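Local coordinates for periplasmic cell division protein (SufI) (Aquifex aeolicus, PDB 6SYY) that binds four copper ions and probably works as a multicopper oxidase, coupling the oxidation of its substrates to the reduction of dioxygen, at residues 291-294 against 300-303; 250-255 against 261-266; 175-180 against 202-207; 305-310 against 366-371; 70-75 against 89-94. All coordinates share one frame; numbering follows the deposited sequence.

Interaction 1: 291-294 against 300-303; sequences NEIL and RIDI
No flat group takes part where Ile-293 meets Ile-301 and Ile-303; branched aliphatic chains make the whole contact. The touching is done by methyl groups. CD1 of Ile-293 lies 3.9 Å from CG2 of Ile-301 and 4.0 Å from CG2 of Ile-303, which places a single methyl against the branches of two residues on one face of strand 300-306. The root of the Ile-301 side chain is approached too, its CB 4.1 Å from Ile-293 CD1. Ile-293 and Ile-301 slide past each other in opposite directions, whereas Ile-303 is met at a slant. The torsions explain the reach: with chi1 at 53°, CG1 of Ile-293 stands between the backbone N and the carbonyl carbon, and an extended chi2 of 168° carries CD1 on toward the other strand. The two strands do not pair here. Ile-293 bonds through its backbone to Leu-263, while Ile-301 and Ile-303 bond to Ile-252 and Phe-250, consistent with a contact across the interior of a cupredoxin-type beta sandwich. Phe-274 and Val-276 also touch Ile-293. With no hydrogen bond or charge across the interface, the contact between these three buried isoleucines rests on dispersion and on the exclusion of water.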
# COMPACT_ATOMS: atom_id res chain seq x y z
N ASN A 291 -4.75 -18.50 -8.54
CA ASN A 291 -5.03 -19.23 -7.31
C ASN A 291 -4.10 -18.80 -6.17
O ASN A 291 -4.12 -19.42 -5.10
CB ASN A 291 -4.95 -20.74 -7.54
CG ASN A 291 -3.65 -21.18 -8.18
OD1 ASN A 291 -2.57 -20.72 -7.82
ND2 ASN A 291 -3.75 -22.10 -9.14
N GLU A 292 -3.29 -17.76 -6.38
CA GLU A 292 -2.51 -17.15 -5.31
C GLU A 292 -2.02 -15.79 -5.77
O GLU A 292 -1.92 -15.51 -6.96
CB GLU A 292 -1.31 -18.03 -4.91
CG GLU A 292 -0.30 -18.26 -6.01
CD GLU A 292 1.02 -18.78 -5.48
OE1 GLU A 292 1.95 -17.97 -5.33
OE2 GLU A 292 1.11 -19.99 -5.20
N ILE A 293 -1.72 -14.93 -4.79
CA ILE A 293 -1.17 -13.61 -5.04
C ILE A 293 -0.08 -13.31 -4.02
O ILE A 293 -0.21 -13.65 -2.84
CB ILE A 293 -2.25 -12.51 -5.01
CG1 ILE A 293 -3.04 -12.56 -3.70
CG2 ILE A 293 -3.16 -12.61 -6.22
CD1 ILE A 293 -3.91 -11.35 -3.49
N LEU A 294 0.99 -12.69 -4.49
CA LEU A 294 2.09 -12.23 -3.64
C LEU A 294 1.93 -10.73 -3.47
O LEU A 294 1.84 -9.99 -4.46
CB LEU A 294 3.43 -12.57 -4.28
CG LEU A 294 4.72 -12.39 -3.49
CD1 LEU A 294 4.74 -13.30 -2.29
CD2 LEU A 294 5.91 -12.67 -4.39
N ARG A 300 -1.05 -3.00 -3.14
CA ARG A 300 -2.48 -3.19 -2.95
C ARG A 300 -3.00 -4.02 -4.11
O ARG A 300 -2.76 -3.67 -5.28
CB ARG A 300 -3.24 -1.86 -2.85
CG ARG A 300 -2.98 -1.07 -1.57
CD ARG A 300 -1.91 -0.01 -1.79
NE ARG A 300 -2.32 0.95 -2.80
CZ ARG A 300 -1.50 1.82 -3.38
NH1 ARG A 300 -0.22 1.83 -3.05
NH2 ARG A 300 -1.96 2.66 -4.30
N ILE A 301 -3.69 -5.11 -3.81
CA ILE A 301 -4.25 -6.01 -4.81
C ILE A 301 -5.76 -6.06 -4.61
O ILE A 301 -6.22 -6.43 -3.52
CB ILE A 301 -3.63 -7.42 -4.73
CG1 ILE A 301 -2.11 -7.34 -4.65
CG2 ILE A 301 -4.05 -8.26 -5.93
CD1 ILE A 301 -1.45 -6.74 -5.88
N ASP A 302 -6.51 -5.67 -5.63
CA ASP A 302 -7.96 -5.84 -5.64
C ASP A 302 -8.30 -7.18 -6.29
O ASP A 302 -7.88 -7.45 -7.42
CB ASP A 302 -8.64 -4.70 -6.41
CG ASP A 302 -8.61 -3.39 -5.66
OD1 ASP A 302 -7.52 -2.98 -5.20
OD2 ASP A 302 -9.68 -2.75 -5.54
N ILE A 303 -9.06 -8.00 -5.57
CA ILE A 303 -9.46 -9.31 -6.09
C ILE A 303 -10.97 -9.45 -6.04
O ILE A 303 -11.66 -8.83 -5.23
CB ILE A 303 -8.80 -10.48 -5.32
CG1 ILE A 303 -9.27 -10.50 -3.86
CG2 ILE A 303 -7.28 -10.41 -5.44
CD1 ILE A 303 -8.90 -11.77 -3.11

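Interaction 2: 250-255 against 261-266; sequences FRILNG and YRLALL
Ile-252 and Leu-263 reach toward each other tip to tip, with CD1 of Leu-263 4.0 Å from CG2 and 4.1 Å from CD1 of Ile-252, so one leucine methyl touches both arms of the isoleucine. The second first-shell pair is Asn-254 and Tyr-261. Here the amide crosses the ring at a slant, the two planes 60° apart, and it sits at the ring edge instead of over a face: CG of Asn-254 lies in the ring plane, and ND2 is 3.3 Å from Tyr-261 CD1. A first torsion of -174° swings the amide away from its own backbone N and out to that edge. Both pairs span the interior of a cupredoxin domain, joining strand 247-254 to strand 261-267, which do not bond to each other at these positions. The next shell fixes the amide. ND2 donates to the backbone oxygens of Val-295 and Arg-259, and OD1 accepts from Ser-256 N, two residues on, which makes an Asx turn. Ser-256 also holds the tyrosine, through a hydrogen bond between its OG and Tyr-261 OH. Further out, the side chain of Asn-254 lies about 8 Å from that of the copper ligand His-510.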
# COMPACT_ATOMS: atom_id res chain seq x y z
N PHE A 250 -12.43 -7.82 -2.57
CA PHE A 250 -11.56 -7.56 -1.43
C PHE A 250 -10.41 -6.68 -1.88
O PHE A 250 -9.70 -7.02 -2.83
CB PHE A 250 -11.05 -8.86 -0.81
CG PHE A 250 -12.14 -9.74 -0.29
CD1 PHE A 250 -12.80 -9.42 0.89
CD2 PHE A 250 -12.52 -10.88 -0.98
CE1 PHE A 250 -13.81 -10.23 1.38
CE2 PHE A 250 -13.53 -11.69 -0.50
CZ PHE A 250 -14.18 -11.37 0.68
N ARG A 251 -10.23 -5.55 -1.20
CA ARG A 251 -9.13 -4.63 -1.44
C ARG A 251 -8.04 -4.97 -0.44
O ARG A 251 -8.07 -4.51 0.71
CB ARG A 251 -9.58 -3.18 -1.32
CG ARG A 251 -10.63 -2.80 -2.33
CD ARG A 251 -11.18 -1.43 -2.03
NE ARG A 251 -12.31 -1.12 -2.90
CZ ARG A 251 -12.23 -0.36 -3.98
NH1 ARG A 251 -11.07 0.18 -4.33
NH2 ARG A 251 -13.31 -0.13 -4.71
N ILE A 252 -7.08 -5.78 -0.86
CA ILE A 252 -6.03 -6.24 0.04
C ILE A 252 -4.93 -5.19 0.07
O ILE A 252 -4.37 -4.83 -0.97
CB ILE A 252 -5.48 -7.61 -0.40
CG1 ILE A 252 -6.61 -8.64 -0.41
CG2 ILE A 252 -4.35 -8.03 0.53
CD1 ILE A 252 -6.23 -9.94 -1.07
N LEU A 253 -4.63 -4.69 1.26
CA LEU A 253 -3.57 -3.71 1.47
C LEU A 253 -2.61 -4.29 2.49
O LEU A 253 -3.00 -4.56 3.63
CB LEU A 253 -4.14 -2.37 1.95
CG LEU A 253 -3.18 -1.19 2.07
CD1 LEU A 253 -3.95 0.11 1.89
CD2 LEU A 253 -2.47 -1.18 3.41
N ASN A 254 -1.36 -4.49 2.08
CA ASN A 254 -0.33 -4.95 3.00
C ASN A 254 0.18 -3.74 3.77
O ASN A 254 0.95 -2.93 3.24
CB ASN A 254 0.81 -5.64 2.25
CG ASN A 254 1.82 -6.27 3.19
OD1 ASN A 254 1.90 -5.91 4.37
ND2 ASN A 254 2.61 -7.20 2.67
N GLY A 255 -0.27 -3.61 5.02
CA GLY A 255 0.15 -2.52 5.87
C GLY A 255 1.18 -2.96 6.88
O GLY A 255 1.34 -2.34 7.94
N TYR A 261 3.26 -11.31 1.91
CA TYR A 261 2.32 -12.41 2.00
C TYR A 261 2.15 -13.10 0.66
O TYR A 261 2.17 -12.44 -0.39
CB TYR A 261 0.95 -11.93 2.49
CG TYR A 261 1.01 -11.26 3.83
CD1 TYR A 261 1.29 -9.90 3.94
CD2 TYR A 261 0.80 -11.98 5.00
CE1 TYR A 261 1.36 -9.28 5.16
CE2 TYR A 261 0.86 -11.36 6.23
CZ TYR A 261 1.15 -10.02 6.30
OH TYR A 261 1.22 -9.40 7.52
N ARG A 262 2.00 -14.41 0.70
CA ARG A 262 1.61 -15.21 -0.46
C ARG A 262 0.26 -15.81 -0.11
O ARG A 262 0.18 -16.80 0.63
CB ARG A 262 2.67 -16.28 -0.78
CG ARG A 262 2.42 -17.04 -2.07
CD ARG A 262 3.53 -18.04 -2.38
NE ARG A 262 4.81 -17.40 -2.69
CZ ARG A 262 5.17 -16.97 -3.90
NH1 ARG A 262 4.34 -17.09 -4.92
NH2 ARG A 262 6.36 -16.40 -4.08
N LEU A 263 -0.82 -15.22 -0.63
CA LEU A 263 -2.17 -15.50 -0.17
C LEU A 263 -2.90 -16.44 -1.11
O LEU A 263 -2.88 -16.24 -2.33
CB LEU A 263 -2.97 -14.20 -0.03
CG LEU A 263 -2.34 -13.14 0.85
CD1 LEU A 263 -3.18 -11.89 0.80
CD2 LEU A 263 -2.20 -13.64 2.28
N ALA A 264 -3.55 -17.46 -0.55
CA ALA A 264 -4.42 -18.36 -1.30
C ALA A 264 -5.71 -18.55 -0.52
O ALA A 264 -5.81 -18.21 0.66
CB ALA A 264 -3.75 -19.72 -1.55
N LEU A 265 -6.72 -19.07 -1.21
CA LEU A 265 -8.02 -19.39 -0.62
C LEU A 265 -8.19 -20.90 -0.63
O LEU A 265 -8.33 -21.50 -1.70
CB LEU A 265 -9.15 -18.69 -1.37
CG LEU A 265 -9.17 -17.17 -1.17
CD1 LEU A 265 -10.10 -16.50 -2.16
CD2 LEU A 265 -9.58 -16.84 0.26
N LEU A 266 -8.18 -21.51 0.54
CA LEU A 266 -8.27 -22.95 0.68
C LEU A 266 -9.71 -23.33 1.01
O LEU A 266 -10.28 -22.83 1.99
CB LEU A 266 -7.31 -23.47 1.75
CG LEU A 266 -5.86 -23.06 1.53
CD1 LEU A 266 -4.95 -23.75 2.54
CD2 LEU A 266 -5.43 -23.37 0.11

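Interaction 3: 175-180 against 202-207; sequences AGMIII and PLIIQD
Met-177 carries the apolar contacts, lying against Pro-202 and Ile-204. Its sulfur, SD, is 3.6 Å from Pro-202 CB, and the terminal methyl follows closely, with CE 3.7 Å from that same Pro-202 CB; methionine and proline cross at about a right angle. CE is also 4.0 Å from CG1 of Ile-204, whose CD1 in turn lies 4.1 Å from Met-177 CB, so the isoleucine is met obliquely at both the root and the end of the methionine. The torsions account for this double reach: the chain runs extended through chi1 and chi2, then bends at chi3 (-67°), turning CE over toward the isoleucine. A looser van der Waals approach comes from the methyl of Ala-175, which points toward the side chain of Gln-206.

Polar bonds across the contact are lacking, and each backbone is bonded to other partners: Met-177 to Ile-95 in its own sheet, and Ile-204 N and Pro-202 O to the side chain of Asn-234. The touching parts run 156° apart in direction, with the CA atoms of Met-177 and Ile-204 separated by 7.8 Å, too far for strand pairing.

In sheet terms, strand 176-181 lies between 94-98 and 154-160, while strand 200-208 neighbours 247-254. Ala-175 has its side chain about 5 Å from that of His-159, a ligand of one copper. Such a face-to-face approach of strands from separate sheets, joined by side chains, fits the interface between the first two cupredoxin domains of a multicopper oxidase.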
# COMPACT_ATOMS: atom_id res chain seq x y z
N ALA A 175 -2.23 4.35 9.84
CA ALA A 175 -2.37 3.70 8.55
C ALA A 175 -3.84 3.67 8.19
O ALA A 175 -4.69 3.35 9.03
CB ALA A 175 -1.80 2.27 8.56
N GLY A 176 -4.14 4.00 6.94
CA GLY A 176 -5.51 3.99 6.47
C GLY A 176 -5.57 3.77 4.98
O GLY A 176 -4.59 3.97 4.25
N MET A 177 -6.76 3.36 4.53
CA MET A 177 -7.02 3.08 3.12
C MET A 177 -7.78 4.24 2.48
O MET A 177 -8.61 4.89 3.13
CB MET A 177 -7.82 1.79 2.97
CG MET A 177 -8.32 1.51 1.56
SD MET A 177 -9.22 -0.05 1.39
CE MET A 177 -7.92 -1.25 1.69
N ILE A 178 -7.47 4.50 1.21
CA ILE A 178 -8.18 5.45 0.37
C ILE A 178 -8.80 4.68 -0.79
O ILE A 178 -8.16 3.80 -1.37
CB ILE A 178 -7.23 6.55 -0.16
CG1 ILE A 178 -6.66 7.37 1.00
CG2 ILE A 178 -7.93 7.44 -1.18
CD1 ILE A 178 -5.59 8.35 0.57
N ILE A 179 -10.06 5.01 -1.11
CA ILE A 179 -10.73 4.46 -2.28
C ILE A 179 -11.10 5.61 -3.20
O ILE A 179 -11.93 6.45 -2.85
CB ILE A 179 -11.98 3.64 -1.92
CG1 ILE A 179 -11.59 2.33 -1.24
CG2 ILE A 179 -12.78 3.35 -3.17
CD1 ILE A 179 -12.78 1.51 -0.81
N ILE A 180 -10.48 5.64 -4.38
CA ILE A 180 -10.83 6.61 -5.42
C ILE A 180 -11.85 5.97 -6.34
O ILE A 180 -11.78 4.77 -6.64
CB ILE A 180 -9.58 7.06 -6.19
CG1 ILE A 180 -8.63 7.82 -5.27
CG2 ILE A 180 -9.97 7.94 -7.37
CD1 ILE A 180 -7.39 8.33 -5.98
N PRO A 202 -12.51 -4.00 2.56
CA PRO A 202 -11.07 -3.79 2.71
C PRO A 202 -10.45 -4.87 3.58
O PRO A 202 -11.05 -5.31 4.56
CB PRO A 202 -10.98 -2.41 3.38
CG PRO A 202 -12.24 -2.30 4.15
CD PRO A 202 -13.30 -3.04 3.35
N LEU A 203 -9.24 -5.28 3.22
CA LEU A 203 -8.47 -6.23 4.02
C LEU A 203 -7.08 -5.63 4.21
O LEU A 203 -6.17 -5.87 3.42
CB LEU A 203 -8.42 -7.62 3.37
CG LEU A 203 -9.75 -8.33 3.09
CD1 LEU A 203 -9.48 -9.70 2.48
CD2 LEU A 203 -10.59 -8.48 4.34
N ILE A 204 -6.94 -4.83 5.26
CA ILE A 204 -5.66 -4.22 5.61
C ILE A 204 -4.92 -5.24 6.47
O ILE A 204 -5.19 -5.38 7.67
CB ILE A 204 -5.85 -2.88 6.32
CG1 ILE A 204 -6.60 -1.91 5.40
CG2 ILE A 204 -4.50 -2.31 6.76
CD1 ILE A 204 -7.35 -0.82 6.13
N ILE A 205 -3.98 -5.96 5.86
CA ILE A 205 -3.29 -7.06 6.53
C ILE A 205 -2.02 -6.54 7.17
O ILE A 205 -1.18 -5.91 6.52
CB ILE A 205 -3.00 -8.21 5.55
CG1 ILE A 205 -4.28 -8.63 4.83
CG2 ILE A 205 -2.38 -9.39 6.28
CD1 ILE A 205 -4.08 -9.78 3.87
N GLN A 206 -1.87 -6.82 8.46
CA GLN A 206 -0.74 -6.34 9.25
C GLN A 206 -0.34 -7.42 10.24
O GLN A 206 -1.19 -8.15 10.75
CB GLN A 206 -1.09 -5.06 10.01
CG GLN A 206 -1.57 -3.91 9.13
CD GLN A 206 -1.85 -2.67 9.95
OE1 GLN A 206 -1.13 -1.68 9.87
NE2 GLN A 206 -2.91 -2.72 10.75
N ASP A 207 0.95 -7.53 10.51
CA ASP A 207 1.44 -8.39 11.57
C ASP A 207 1.97 -7.53 12.71
O ASP A 207 2.64 -6.52 12.47
CB ASP A 207 2.51 -9.37 11.07
CG ASP A 207 3.70 -8.67 10.45
OD1 ASP A 207 3.53 -7.58 9.87
OD2 ASP A 207 4.81 -9.24 10.52

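Interaction 4: 305-310 against 366-371; sequences VDFRDA and FRVTKD
Phe-307 and Ala-310 touch Phe-366 and Val-368, and the segment that presents them starts at Val-305, whose CG1 sits 3.8 Å above one face of the Phe-307 ring, toward its rim. Asp-306 then ties down the turn. Its OD1 accepts from Arg-308 NE at 2.9 Å through the syn lone pair, with an N-H...O angle of 171°, and on its anti side from the backbone N of Arg-308, closing an Asx turn; OD2 takes Arg-308 NH2, making a side-on, two-nitrogen salt bridge. Unlike the nearly straight NE bond, these last two come in tilted from the carboxylate plane. Phe-307 follows in a short 3-10 segment. Its CZ comes down over one face of Phe-366, 3.8 Å from CG, while the ring planes are inclined at 48° in an oblique pair. Farther round the Phe-307 ring, its CD1 lies 4.0 Å from CG2 of Val-368. An alanine in place of Phe-307 would remove both ring contacts and is likely to open a gap facing Phe-366 and Val-368. Ala-310 ends the walk, its N bonded to Phe-307 O and its CB 3.8 Å from the same Val-368 CG2. The contact joins the end of strand 300-306 to strand 361-370. Chemically, dispersion carries the direct contact, with no polar bond crossing it; the Asp-306/Arg-308 pair braces the turn, and Arg-245 bridges Ala-310 O and Asp-371.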
# COMPACT_ATOMS: atom_id res chain seq x y z
N VAL A 305 -13.71 -12.58 -5.57
CA VAL A 305 -13.86 -13.96 -5.12
C VAL A 305 -15.32 -14.34 -5.28
O VAL A 305 -16.20 -13.66 -4.73
CB VAL A 305 -13.40 -14.14 -3.67
CG1 VAL A 305 -13.49 -15.61 -3.27
CG2 VAL A 305 -11.97 -13.65 -3.50
N ASP A 306 -15.58 -15.40 -6.03
CA ASP A 306 -16.95 -15.85 -6.29
C ASP A 306 -17.26 -16.97 -5.31
O ASP A 306 -16.96 -18.14 -5.56
CB ASP A 306 -17.11 -16.28 -7.74
CG ASP A 306 -18.57 -16.42 -8.14
OD1 ASP A 306 -19.42 -16.53 -7.25
OD2 ASP A 306 -18.86 -16.41 -9.36
N PHE A 307 -17.87 -16.61 -4.19
CA PHE A 307 -18.21 -17.63 -3.20
C PHE A 307 -19.36 -18.53 -3.64
O PHE A 307 -19.70 -19.46 -2.91
CB PHE A 307 -18.52 -16.97 -1.85
CG PHE A 307 -17.31 -16.45 -1.14
CD1 PHE A 307 -16.42 -17.33 -0.54
CD2 PHE A 307 -17.05 -15.09 -1.07
CE1 PHE A 307 -15.29 -16.86 0.12
CE2 PHE A 307 -15.91 -14.61 -0.41
CZ PHE A 307 -15.04 -15.50 0.18
N ARG A 308 -19.95 -18.28 -4.81
CA ARG A 308 -20.86 -19.27 -5.39
C ARG A 308 -20.14 -20.56 -5.76
O ARG A 308 -20.79 -21.59 -5.93
CB ARG A 308 -21.57 -18.70 -6.62
CG ARG A 308 -22.48 -17.53 -6.31
CD ARG A 308 -23.06 -16.91 -7.57
NE ARG A 308 -22.02 -16.29 -8.40
CZ ARG A 308 -22.26 -15.63 -9.53
NH1 ARG A 308 -23.51 -15.50 -9.97
NH2 ARG A 308 -21.26 -15.11 -10.22
N ASP A 309 -18.81 -20.52 -5.89
CA ASP A 309 -18.03 -21.75 -6.03
C ASP A 309 -18.22 -22.67 -4.84
O ASP A 309 -18.10 -23.89 -4.97
CB ASP A 309 -16.54 -21.44 -6.18
CG ASP A 309 -16.21 -20.73 -7.46
OD1 ASP A 309 -17.13 -20.51 -8.28
OD2 ASP A 309 -15.02 -20.40 -7.66
N ALA A 310 -18.49 -22.10 -3.67
CA ALA A 310 -18.59 -22.84 -2.43
C ALA A 310 -20.04 -23.20 -2.13
O ALA A 310 -20.98 -22.63 -2.68
CB ALA A 310 -18.00 -22.02 -1.27
N PHE A 366 -13.31 -17.39 6.05
CA PHE A 366 -14.61 -17.01 5.51
C PHE A 366 -15.58 -18.17 5.70
O PHE A 366 -15.25 -19.32 5.40
CB PHE A 366 -14.52 -16.65 4.03
CG PHE A 366 -13.70 -15.43 3.75
CD1 PHE A 366 -14.26 -14.17 3.89
CD2 PHE A 366 -12.38 -15.54 3.36
CE1 PHE A 366 -13.51 -13.04 3.63
CE2 PHE A 366 -11.62 -14.42 3.10
CZ PHE A 366 -12.19 -13.16 3.24
N ARG A 367 -16.77 -17.86 6.19
CA ARG A 367 -17.81 -18.85 6.42
C ARG A 367 -18.97 -18.53 5.48
O ARG A 367 -19.63 -17.51 5.63
CB ARG A 367 -18.28 -18.83 7.87
CG ARG A 367 -17.15 -18.81 8.89
CD ARG A 367 -17.59 -18.07 10.14
NE ARG A 367 -16.76 -18.36 11.30
CZ ARG A 367 -17.09 -18.03 12.54
NH1 ARG A 367 -18.24 -17.40 12.77
NH2 ARG A 367 -16.29 -18.33 13.56
N VAL A 368 -19.18 -19.41 4.50
CA VAL A 368 -20.31 -19.28 3.58
C VAL A 368 -21.57 -19.72 4.32
O VAL A 368 -21.92 -20.90 4.34
CB VAL A 368 -20.08 -20.12 2.31
CG1 VAL A 368 -21.20 -19.90 1.31
CG2 VAL A 368 -18.74 -19.76 1.69
N THR A 369 -22.27 -18.76 4.93
CA THR A 369 -23.37 -19.07 5.82
C THR A 369 -24.75 -18.98 5.17
O THR A 369 -25.70 -19.57 5.70
CB THR A 369 -23.35 -18.13 7.04
OG1 THR A 369 -23.30 -16.77 6.59
CG2 THR A 369 -22.12 -18.41 7.91
N LYS A 370 -24.87 -18.29 4.04
CA LYS A 370 -26.17 -18.06 3.43
C LYS A 370 -26.08 -18.25 1.92
O LYS A 370 -25.08 -17.90 1.30
CB LYS A 370 -26.69 -16.64 3.72
CG LYS A 370 -27.06 -16.40 5.17
CD LYS A 370 -27.58 -14.98 5.36
CE LYS A 370 -28.75 -14.70 4.42
NZ LYS A 370 -29.32 -13.35 4.64
N ASP A 371 -27.15 -18.79 1.35
CA ASP A 371 -27.31 -18.82 -0.09
C ASP A 371 -27.81 -17.46 -0.58
O ASP A 371 -28.20 -16.59 0.21
CB ASP A 371 -28.28 -19.93 -0.50
CG ASP A 371 -27.97 -20.51 -1.87
OD1 ASP A 371 -27.23 -19.86 -2.64
OD2 ASP A 371 -28.46 -21.62 -2.18

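Interaction 5: 70-75 against 89-94; sequences TTLEVI and NEYNPV
The loop between strands 80-86 and 94-98, which passes from one sheet of the first cupredoxin domain to the other, lays Tyr-91 against Thr-70 and Leu-72 at the end of strand 63-72. Leu-72 brings CD2 to 3.8 Å from CD2 of the tyrosine ring, approaching obliquely. Thr-70 approaches further out along the ring, its CG2 4.0 Å from Tyr-91 CE2, also obliquely. Chi1 of Thr-70, -169°, sets OG1 anti to the backbone N and brings it toward the phenol end, but the separation of 3.7 Å between Thr-70 OG1 and Tyr-91 OH is too long for a hydrogen bond. The hydroxyl instead bonds to NZ of Lys-68, two residues before Thr-70 in strand 63-72. Val-84 touches both Thr-70 and Tyr-91 from strand 80-86. A serine at Tyr-91 would lose the ring and its hydroxyl, and would probably leave Leu-72 less covered and Lys-68 NZ without this partner. All three touching residues are partly exposed, so this is a surface contact of mixed character: van der Waals contact with the CD2 and CE2 atoms of the ring, with a polar end held by the lysine and not by the threonine.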
# COMPACT_ATOMS: atom_id res chain seq x y z
N THR A 70 -4.13 7.29 21.72
CA THR A 70 -5.36 6.81 22.33
C THR A 70 -5.15 5.36 22.74
O THR A 70 -4.02 4.85 22.68
CB THR A 70 -6.55 6.98 21.37
OG1 THR A 70 -7.77 6.74 22.07
CG2 THR A 70 -6.44 6.00 20.20
N THR A 71 -6.22 4.70 23.16
CA THR A 71 -6.18 3.28 23.51
C THR A 71 -7.26 2.56 22.73
O THR A 71 -8.43 2.94 22.78
CB THR A 71 -6.39 3.06 25.00
OG1 THR A 71 -7.63 3.65 25.40
CG2 THR A 71 -5.26 3.69 25.80
N LEU A 72 -6.87 1.51 22.01
CA LEU A 72 -7.79 0.69 21.24
C LEU A 72 -7.90 -0.70 21.85
O LEU A 72 -6.93 -1.24 22.39
CB LEU A 72 -7.33 0.56 19.78
CG LEU A 72 -7.27 1.87 18.98
CD1 LEU A 72 -6.81 1.59 17.56
CD2 LEU A 72 -8.62 2.56 19.00
N GLU A 73 -9.10 -1.28 21.77
CA GLU A 73 -9.34 -2.62 22.27
C GLU A 73 -9.22 -3.61 21.11
O GLU A 73 -10.20 -4.06 20.53
CB GLU A 73 -10.71 -2.71 22.94
CG GLU A 73 -10.94 -4.02 23.67
CD GLU A 73 -12.34 -4.15 24.21
OE1 GLU A 73 -13.25 -3.48 23.68
OE2 GLU A 73 -12.52 -4.93 25.16
N VAL A 74 -7.97 -3.94 20.78
CA VAL A 74 -7.70 -4.90 19.71
C VAL A 74 -7.97 -6.32 20.18
O VAL A 74 -8.70 -7.08 19.54
CB VAL A 74 -6.25 -4.74 19.21
CG1 VAL A 74 -5.97 -5.67 18.03
CG2 VAL A 74 -5.97 -3.29 18.83
N ILE A 75 -7.38 -6.68 21.32
CA ILE A 75 -7.70 -7.93 22.01
C ILE A 75 -8.78 -7.61 23.04
O ILE A 75 -8.57 -6.73 23.88
CB ILE A 75 -6.46 -8.51 22.69
CG1 ILE A 75 -5.35 -8.77 21.66
CG2 ILE A 75 -6.81 -9.78 23.45
CD1 ILE A 75 -3.97 -8.83 22.27
N ASN A 89 -14.36 12.45 13.78
CA ASN A 89 -14.67 11.55 14.89
C ASN A 89 -14.69 10.09 14.46
O ASN A 89 -15.49 9.29 14.95
CB ASN A 89 -16.00 11.94 15.56
CG ASN A 89 -15.79 12.59 16.90
OD1 ASN A 89 -15.28 13.71 16.99
ND2 ASN A 89 -16.16 11.89 17.97
N GLU A 90 -13.80 9.74 13.53
CA GLU A 90 -13.58 8.37 13.11
C GLU A 90 -12.09 8.09 13.15
O GLU A 90 -11.28 8.95 12.80
CB GLU A 90 -14.11 8.11 11.69
CG GLU A 90 -15.62 8.07 11.58
CD GLU A 90 -16.09 7.94 10.14
OE1 GLU A 90 -16.31 8.98 9.49
OE2 GLU A 90 -16.22 6.80 9.66
N TYR A 91 -11.73 6.88 13.57
CA TYR A 91 -10.33 6.48 13.64
C TYR A 91 -9.95 5.71 12.38
O TYR A 91 -10.61 4.73 12.03
CB TYR A 91 -10.06 5.63 14.89
CG TYR A 91 -10.09 6.40 16.19
CD1 TYR A 91 -10.09 7.79 16.22
CD2 TYR A 91 -10.09 5.73 17.41
CE1 TYR A 91 -10.11 8.49 17.42
CE2 TYR A 91 -10.11 6.42 18.61
CZ TYR A 91 -10.12 7.79 18.61
OH TYR A 91 -10.14 8.47 19.81
N ASN A 92 -8.89 6.16 11.71
CA ASN A 92 -8.36 5.57 10.48
C ASN A 92 -9.46 5.14 9.52
O ASN A 92 -9.46 3.98 9.07
CB ASN A 92 -7.47 4.37 10.80
CG ASN A 92 -6.27 4.75 11.63
OD1 ASN A 92 -5.78 5.87 11.56
ND2 ASN A 92 -5.78 3.80 12.42
N PRO A 93 -10.39 6.01 9.16
CA PRO A 93 -11.47 5.60 8.27
C PRO A 93 -10.96 5.35 6.86
O PRO A 93 -9.87 5.78 6.48
CB PRO A 93 -12.44 6.78 8.30
CG PRO A 93 -11.54 7.95 8.54
CD PRO A 93 -10.45 7.46 9.45
N VAL A 94 -11.76 4.65 6.08
CA VAL A 94 -11.51 4.55 4.65
C VAL A 94 -11.95 5.87 4.03
O VAL A 94 -13.12 6.26 4.11
CB VAL A 94 -12.26 3.37 4.02
CG1 VAL A 94 -12.16 3.43 2.51
CG2 VAL A 94 -11.67 2.06 4.53

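How the interactions relate
Along the chain the contacts open in the order interaction 5, 3, 2, 1 and 4, each closing before the next begins. Interactions 1 and 2 have centres about 6 Å apart and share neighbouring strands, 293-295 with 261-267 and 300-306 with 247-254; a salt bridge from Glu-292 to Arg-262 links them. Interaction 4 continues strand 300-306, about 18 Å from interaction 1, and its Phe-366 touches Phe-250 of 250-255. Interaction 3 lies about 11 Å from interaction 2, where strand 200-208 pairs with 247-254, and about 13 Å from interaction 5, with Val-94 touching Ile-179. The series thus runs from the first cupredoxin domain across the interface into the second, passing nearest the coppers at interactions 2 and 3.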